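Local coordinates for protein amidase, hydantoinase/carbamoylase family (Burkholderia vietnamiensis, PDB 5I4M) that probably hydrolyses N-carbamoyl-L-amino acids as a two-zinc amidohydrolase of the peptidase M20 family, here holding 3-phosphoglyceric acid at its metal site, at residues E209-Q214 and A377-C382; A278-A283 and R309-A314. All blocks are in the same frame, centred on the assembly; numbering follows the deposited sequence.

Interaction 1 (E209-Q214 and A377-C382); sequences ELHIEQ and AGHDAC. With ZN (zinc ion), chain C; 3PG (3-phosphoglyceric acid), chain E.
Strand end 209-214 and loop-to-helix segment 377-382 run in nearly opposite directions, 176° apart end to end, with Glu-209 beside Ala-381 (CA to CA 6.1 Å) and Gln-214 level with Ala-377. Glu-209 has its CG anti to the backbone N (chi1 177°) and its chain extended; Ala-381 N, in helix 380-384, donates a somewhat bent hydrogen bond to its OE1 (3.0 Å), approaching nearly along the C-O axis. The other oxygen, OE2, is held by Ser-103 and by a water that also bridges to Asp-380. In the centre the edge of His-379 points at the face of His-211 in a tilted edge-to-face (T-shaped) pair, planes 59° apart. His-211 ND1 donates to Ile-212 O at 2.8 Å, close to the ring plane, and NE2 binds zinc at 2.2 Å, together with His-104, Asp-115 and two phosphate oxygens of the ligand. Gln-214 OE1 lies 3.1 Å from Ala-377 CB and shares a water with His-379 NE2; Gln-214 NE2 and Gly-378 N bond the ligand's phosphate and carboxylate. The zinc-bound water lies 2.8 Å from His-379 ND1, so this ring also borders the zinc's water shell, while the ND1 bond of His-211 probably makes its NE2 a better zinc donor.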
loop_
_atom_site.group_PDB
_atom_site.type_symbol
_atom_site.label_atom_id
_atom_site.label_comp_id
_atom_site.label_asym_id
_atom_site.label_seq_id
_atom_site.Cartn_x
_atom_site.Cartn_y
_atom_site.Cartn_z
ATOM N N GLU A 209 0.816 33.436 12.846
ATOM C CA GLU A 209 0.123 32.545 11.924
ATOM C C GLU A 209 -1.291 32.279 12.431
ATOM O O GLU A 209 -1.493 31.902 13.589
ATOM C CB GLU A 209 0.883 31.227 11.729
ATOM C CG GLU A 209 0.139 30.220 10.816
ATOM C CD GLU A 209 1.010 29.054 10.389
ATOM O OE1 GLU A 209 2.179 29.015 10.813
ATOM O OE2 GLU A 209 0.540 28.190 9.607
ATOM N N LEU A 210 -2.259 32.484 11.554
ATOM C CA LEU A 210 -3.664 32.203 11.805
ATOM C C LEU A 210 -3.996 30.816 11.251
ATOM O O LEU A 210 -3.622 30.494 10.118
ATOM C CB LEU A 210 -4.515 33.292 11.135
ATOM C CG LEU A 210 -6.022 33.088 11.009
ATOM C CD1 LEU A 210 -6.667 33.056 12.374
ATOM C CD2 LEU A 210 -6.604 34.221 10.147
ATOM N N HIS A 211 -4.668 29.986 12.049
ATOM C CA HIS A 211 -4.911 28.600 11.640
ATOM C C HIS A 211 -6.162 28.075 12.331
ATOM O O HIS A 211 -6.519 28.533 13.417
ATOM C CB HIS A 211 -3.714 27.719 12.009
ATOM C CG HIS A 211 -3.548 26.510 11.143
ATOM N ND1 HIS A 211 -4.362 25.399 11.245
ATOM C CD2 HIS A 211 -2.636 26.224 10.182
ATOM C CE1 HIS A 211 -3.958 24.483 10.376
ATOM N NE2 HIS A 211 -2.916 24.960 9.718
ATOM N N ILE A 212 -6.834 27.102 11.706
ATOM C CA ILE A 212 -7.910 26.432 12.428
ATOM C C ILE A 212 -7.291 25.526 13.486
ATOM O O ILE A 212 -6.161 25.037 13.336
ATOM C CB ILE A 212 -8.840 25.633 11.494
ATOM C CG1 ILE A 212 -8.039 24.616 10.678
ATOM C CG2 ILE A 212 -9.631 26.571 10.580
ATOM C CD1 ILE A 212 -8.886 23.459 10.187
ATOM N N GLU A 213 -8.044 25.283 14.561
ATOM C CA GLU A 213 -7.508 24.515 15.685
ATOM C C GLU A 213 -7.086 23.102 15.278
ATOM O O GLU A 213 -6.064 22.589 15.758
ATOM C CB GLU A 213 -8.539 24.439 16.806
ATOM C CG GLU A 213 -8.022 23.627 17.991
ATOM C CD GLU A 213 -9.113 23.274 18.978
ATOM O OE1 GLU A 213 -8.965 22.263 19.687
ATOM O OE2 GLU A 213 -10.122 23.994 19.028
ATOM N N GLN A 214 -7.885 22.447 14.431
ATOM C CA GLN A 214 -7.718 21.051 14.030
ATOM C C GLN A 214 -8.018 20.085 15.168
ATOM O O GLN A 214 -7.659 18.904 15.094
ATOM C CB GLN A 214 -6.319 20.794 13.459
ATOM C CG GLN A 214 -6.010 21.712 12.286
ATOM C CD GLN A 214 -4.626 21.489 11.739
ATOM O OE1 GLN A 214 -3.643 21.841 12.383
ATOM N NE2 GLN A 214 -4.539 20.906 10.542
ATOM N N ALA A 377 -0.985 20.367 16.318
ATOM C CA ALA A 377 -0.290 20.185 15.052
ATOM C C ALA A 377 0.972 21.036 15.021
ATOM O O ALA A 377 1.167 21.938 15.843
ATOM C CB ALA A 377 -1.191 20.560 13.872
ATOM N N GLY A 378 1.839 20.723 14.067
ATOM C CA GLY A 378 2.955 21.585 13.754
ATOM C C GLY A 378 2.550 22.628 12.726
ATOM O O GLY A 378 1.650 22.415 11.915
ATOM N N HIS A 379 3.224 23.774 12.783
ATOM C CA HIS A 379 2.988 24.861 11.851
ATOM C C HIS A 379 4.317 25.508 11.522
ATOM O O HIS A 379 5.273 25.410 12.288
ATOM C CB HIS A 379 2.033 25.897 12.440
ATOM C CG HIS A 379 0.785 25.292 12.977
ATOM N ND1 HIS A 379 -0.259 24.912 12.162
ATOM C CD2 HIS A 379 0.428 24.952 14.237
ATOM C CE1 HIS A 379 -1.216 24.382 12.904
ATOM N NE2 HIS A 379 -0.827 24.401 14.167
ATOM N N ASP A 380 4.368 26.179 10.373
ATOM C CA ASP A 380 5.569 26.932 10.046
ATOM C C ASP A 380 5.929 27.907 11.159
ATOM O O ASP A 380 7.113 28.127 11.425
ATOM C CB ASP A 380 5.379 27.647 8.712
ATOM C CG ASP A 380 5.165 26.668 7.571
ATOM O OD1 ASP A 380 6.106 25.907 7.277
ATOM O OD2 ASP A 380 4.063 26.651 6.965
ATOM N N ALA A 381 4.922 28.448 11.856
ATOM C CA ALA A 381 5.181 29.332 12.988
ATOM C C ALA A 381 6.058 28.675 14.058
ATOM O O ALA A 381 6.781 29.378 14.774
ATOM C CB ALA A 381 3.859 29.786 13.607
ATOM N N CYS A 382 6.003 27.344 14.203
ATOM C CA CYS A 382 6.846 26.692 15.213
ATOM C C CYS A 382 8.322 26.895 14.918
ATOM O O CYS A 382 9.136 27.034 15.842
ATOM C CB CYS A 382 6.534 25.197 15.304
ATOM S SG CYS A 382 4.798 24.849 15.715
HETATM ZN ZN ZN C . -1.682 23.462 8.600
HETATM C C1 3PG E . 1.449 18.090 11.366
HETATM O O1 3PG E . 1.066 16.954 11.035
HETATM O O2 3PG E . 1.241 18.569 12.502
HETATM C C2 3PG E . 2.194 18.902 10.346
HETATM O O3 3PG E . 2.966 19.929 10.994
HETATM C C3 3PG E . 1.183 19.545 9.424
HETATM O O1P 3PG E . 0.388 20.470 10.169
HETATM P P 3PG E . -1.017 21.013 9.527
HETATM O O2P 3PG E . -0.719 21.369 8.090
HETATM O O3P 3PG E . -1.955 19.820 9.651
HETATM O O4P 3PG E . -1.364 22.233 10.398
HETATM O O HOH W 1 2.065 26.327 8.810
HETATM O O HOH W 2 -3.339 22.838 14.892
HETATM O O HOH W 3 0.099 24.435 9.409
#

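Interaction 2 (A278-A283 and R309-A314). With 3PG (3-phosphoglyceric acid), chain E.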
loop_
_atom_site.group_PDB
_atom_site.type_symbol
_atom_site.label_atom_id
_atom_site.label_comp_id
_atom_site.label_asym_id
_atom_site.label_seq_id
_atom_site.Cartn_x
_atom_site.Cartn_y
_atom_site.Cartn_z
ATOM N N ALA A 278 -1.493 9.158 28.127
ATOM C CA ALA A 278 -2.676 9.998 28.173
ATOM C C ALA A 278 -2.542 11.021 29.307
ATOM O O ALA A 278 -1.825 10.788 30.284
ATOM C CB ALA A 278 -3.921 9.133 28.376
ATOM N N PRO A 279 -3.231 12.164 29.211
ATOM C CA PRO A 279 -4.205 12.501 28.170
ATOM C C PRO A 279 -3.651 13.142 26.906
ATOM O O PRO A 279 -4.409 13.318 25.957
ATOM C CB PRO A 279 -5.119 13.498 28.884
ATOM C CG PRO A 279 -4.211 14.202 29.809
ATOM C CD PRO A 279 -3.272 13.128 30.323
ATOM N N TYR A 280 -2.382 13.525 26.878
ATOM C CA TYR A 280 -1.918 14.354 25.776
ATOM C C TYR A 280 -1.075 13.617 24.746
ATOM O O TYR A 280 -0.763 14.209 23.711
ATOM C CB TYR A 280 -1.116 15.542 26.304
ATOM C CG TYR A 280 -1.926 16.420 27.215
ATOM C CD1 TYR A 280 -3.179 16.887 26.827
ATOM C CD2 TYR A 280 -1.450 16.772 28.464
ATOM C CE1 TYR A 280 -3.925 17.692 27.668
ATOM C CE2 TYR A 280 -2.188 17.567 29.306
ATOM C CZ TYR A 280 -3.418 18.022 28.906
ATOM O OH TYR A 280 -4.142 18.813 29.759
ATOM N N GLY A 281 -0.688 12.369 24.997
ATOM C CA GLY A 281 0.075 11.641 23.995
ATOM C C GLY A 281 -0.727 11.432 22.721
ATOM O O GLY A 281 -1.936 11.193 22.755
ATOM N N CYS A 282 -0.042 11.559 21.583
ATOM C CA CYS A 282 -0.590 11.286 20.259
ATOM C C CYS A 282 0.325 10.295 19.563
ATOM O O CYS A 282 1.544 10.488 19.553
ATOM C CB CYS A 282 -0.696 12.559 19.402
ATOM S SG CYS A 282 -1.509 13.968 20.189
ATOM N N ALA A 283 -0.256 9.257 18.950
ATOM C CA ALA A 283 0.554 8.231 18.295
ATOM C C ALA A 283 -0.242 7.594 17.172
ATOM O O ALA A 283 -1.376 7.157 17.393
ATOM C CB ALA A 283 1.011 7.153 19.286
ATOM N N ARG A 309 3.623 12.498 19.275
ATOM C CA ARG A 309 3.572 13.891 19.716
ATOM C C ARG A 309 3.263 13.947 21.206
ATOM O O ARG A 309 2.514 13.113 21.726
ATOM C CB ARG A 309 2.497 14.690 18.955
ATOM C CG ARG A 309 2.428 14.325 17.483
ATOM C CD ARG A 309 1.412 15.171 16.738
ATOM N NE ARG A 309 1.369 14.733 15.349
ATOM C CZ ARG A 309 1.045 15.516 14.329
ATOM N NH1 ARG A 309 0.710 16.786 14.543
ATOM N NH2 ARG A 309 1.091 15.035 13.095
ATOM N N HIS A 310 3.846 14.938 21.888
ATOM C CA HIS A 310 3.476 15.215 23.273
ATOM C C HIS A 310 3.894 16.636 23.616
ATOM O O HIS A 310 4.898 17.131 23.082
ATOM C CB HIS A 310 4.132 14.215 24.246
ATOM C CG HIS A 310 3.457 14.149 25.581
ATOM N ND1 HIS A 310 3.739 15.032 26.601
ATOM C CD2 HIS A 310 2.494 13.322 26.055
ATOM C CE1 HIS A 310 2.977 14.758 27.644
ATOM N NE2 HIS A 310 2.212 13.723 27.340
ATOM N N PRO A 311 3.155 17.320 24.496
ATOM C CA PRO A 311 3.551 18.681 24.891
ATOM C C PRO A 311 4.745 18.732 25.821
ATOM O O PRO A 311 5.245 19.831 26.086
ATOM C CB PRO A 311 2.303 19.219 25.601
ATOM C CG PRO A 311 1.582 17.966 26.081
ATOM C CD PRO A 311 1.804 16.977 24.982
ATOM N N ASP A 312 5.195 17.599 26.347
ATOM C CA ASP A 312 6.329 17.557 27.258
ATOM C C ASP A 312 7.465 16.783 26.604
ATOM O O ASP A 312 7.287 15.622 26.226
ATOM C CB ASP A 312 5.932 16.923 28.590
ATOM C CG ASP A 312 7.078 16.898 29.562
ATOM O OD1 ASP A 312 7.945 16.021 29.409
ATOM O OD2 ASP A 312 7.126 17.763 30.461
ATOM N N ASP A 313 8.637 17.420 26.494
ATOM C CA ASP A 313 9.757 16.803 25.781
ATOM C C ASP A 313 10.195 15.495 26.438
ATOM O O ASP A 313 10.534 14.524 25.749
ATOM C CB ASP A 313 10.931 17.788 25.705
ATOM C CG ASP A 313 11.940 17.422 24.623
ATOM O OD1 ASP A 313 11.523 17.090 23.496
ATOM O OD2 ASP A 313 13.157 17.452 24.907
ATOM N N ALA A 314 10.186 15.443 27.771
ATOM C CA ALA A 314 10.616 14.227 28.459
ATOM C C ALA A 314 9.655 13.070 28.203
ATOM O O ALA A 314 10.085 11.917 28.057
ATOM C CB ALA A 314 10.752 14.489 29.960
HETATM C C1 3PG E . 1.449 18.090 11.366
HETATM O O1 3PG E . 1.066 16.954 11.035
HETATM O O2 3PG E . 1.241 18.569 12.502
HETATM C C2 3PG E . 2.194 18.902 10.346
HETATM O O3 3PG E . 2.966 19.929 10.994
HETATM C C3 3PG E . 1.183 19.545 9.424
HETATM O O1P 3PG E . 0.388 20.470 10.169
HETATM P P 3PG E . -1.017 21.013 9.527
HETATM O O2P 3PG E . -0.719 21.369 8.090
HETATM O O3P 3PG E . -1.955 19.820 9.651
HETATM O O4P 3PG E . -1.364 22.233 10.398
HETATM O O HOH W 4 -0.215 13.340 28.924
#
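Cys-282 and Arg-309 form an antiparallel hydrogen-bonded pair: Cys-282 N reaches Arg-309 O at 3.0 Å and Arg-309 N returns to Cys-282 O at 2.9 Å. Their side chains leave the same face of the sheet, CB against CB at 3.9 Å. From there the Arg-309 chain runs out, extended from CG to NE (chi2 -177°), and its guanidinium meets the carboxylate of 3-phosphoglyceric acid edge-on, NH1 to O2 and NH2 to O1, both 2.8 Å. Asp-307 OD1 forms a salt bridge with NE and Gly-376 O accepts from NH1; these second-shell partners probably fix the rotation of the guanidinium so that its edge faces the carboxylate. At the outer end, Tyr-280 CB packs on Pro-311 CD at 3.5 Å, the side chains crossing at about a right angle. A water links His-310 NE2 to Tyr-280 N. His-310 ND1 accepts from Asp-312 N at 3.0 Å, bracing the turn that leads to Asp-312, the N-cap residue of helix 313-334, whose OD1 takes a weak bond from Ala-314 N. The pair closes the open end of hairpin 282-291/297-310, beside Gln-232 of strand 225-242; His-310 leans on Val-315 and Leu-316 of helix 313-334, and Gly-249 of the second subunit packs on Cys-282 and Arg-309.

Overall arrangement
Interaction 1 lies deep, near the centre of the chain, whereas interaction 2 sits further out in the M20 dimerisation region, with a buried strand pair and a more exposed end at Tyr-280 and Pro-311. Interaction 1 joins the end of strand 206-212 to the loop and helix 380-384; interaction 2 pairs strands 282-291 and 297-310, so they share the ligand and none of these elements. Their centres are about 17 Å apart, yet Arg-309 NH1 packs on Ala-377 CA at 3.6 Å. Metal, histidine and water chemistry dominates the first; strand pairing, with an arginine reaching from it to the carboxylate and apolar contact at its outer end, the second. His-247 and Asn-296 of the second subunit also bond the ligand, completing the pocket across the dimer.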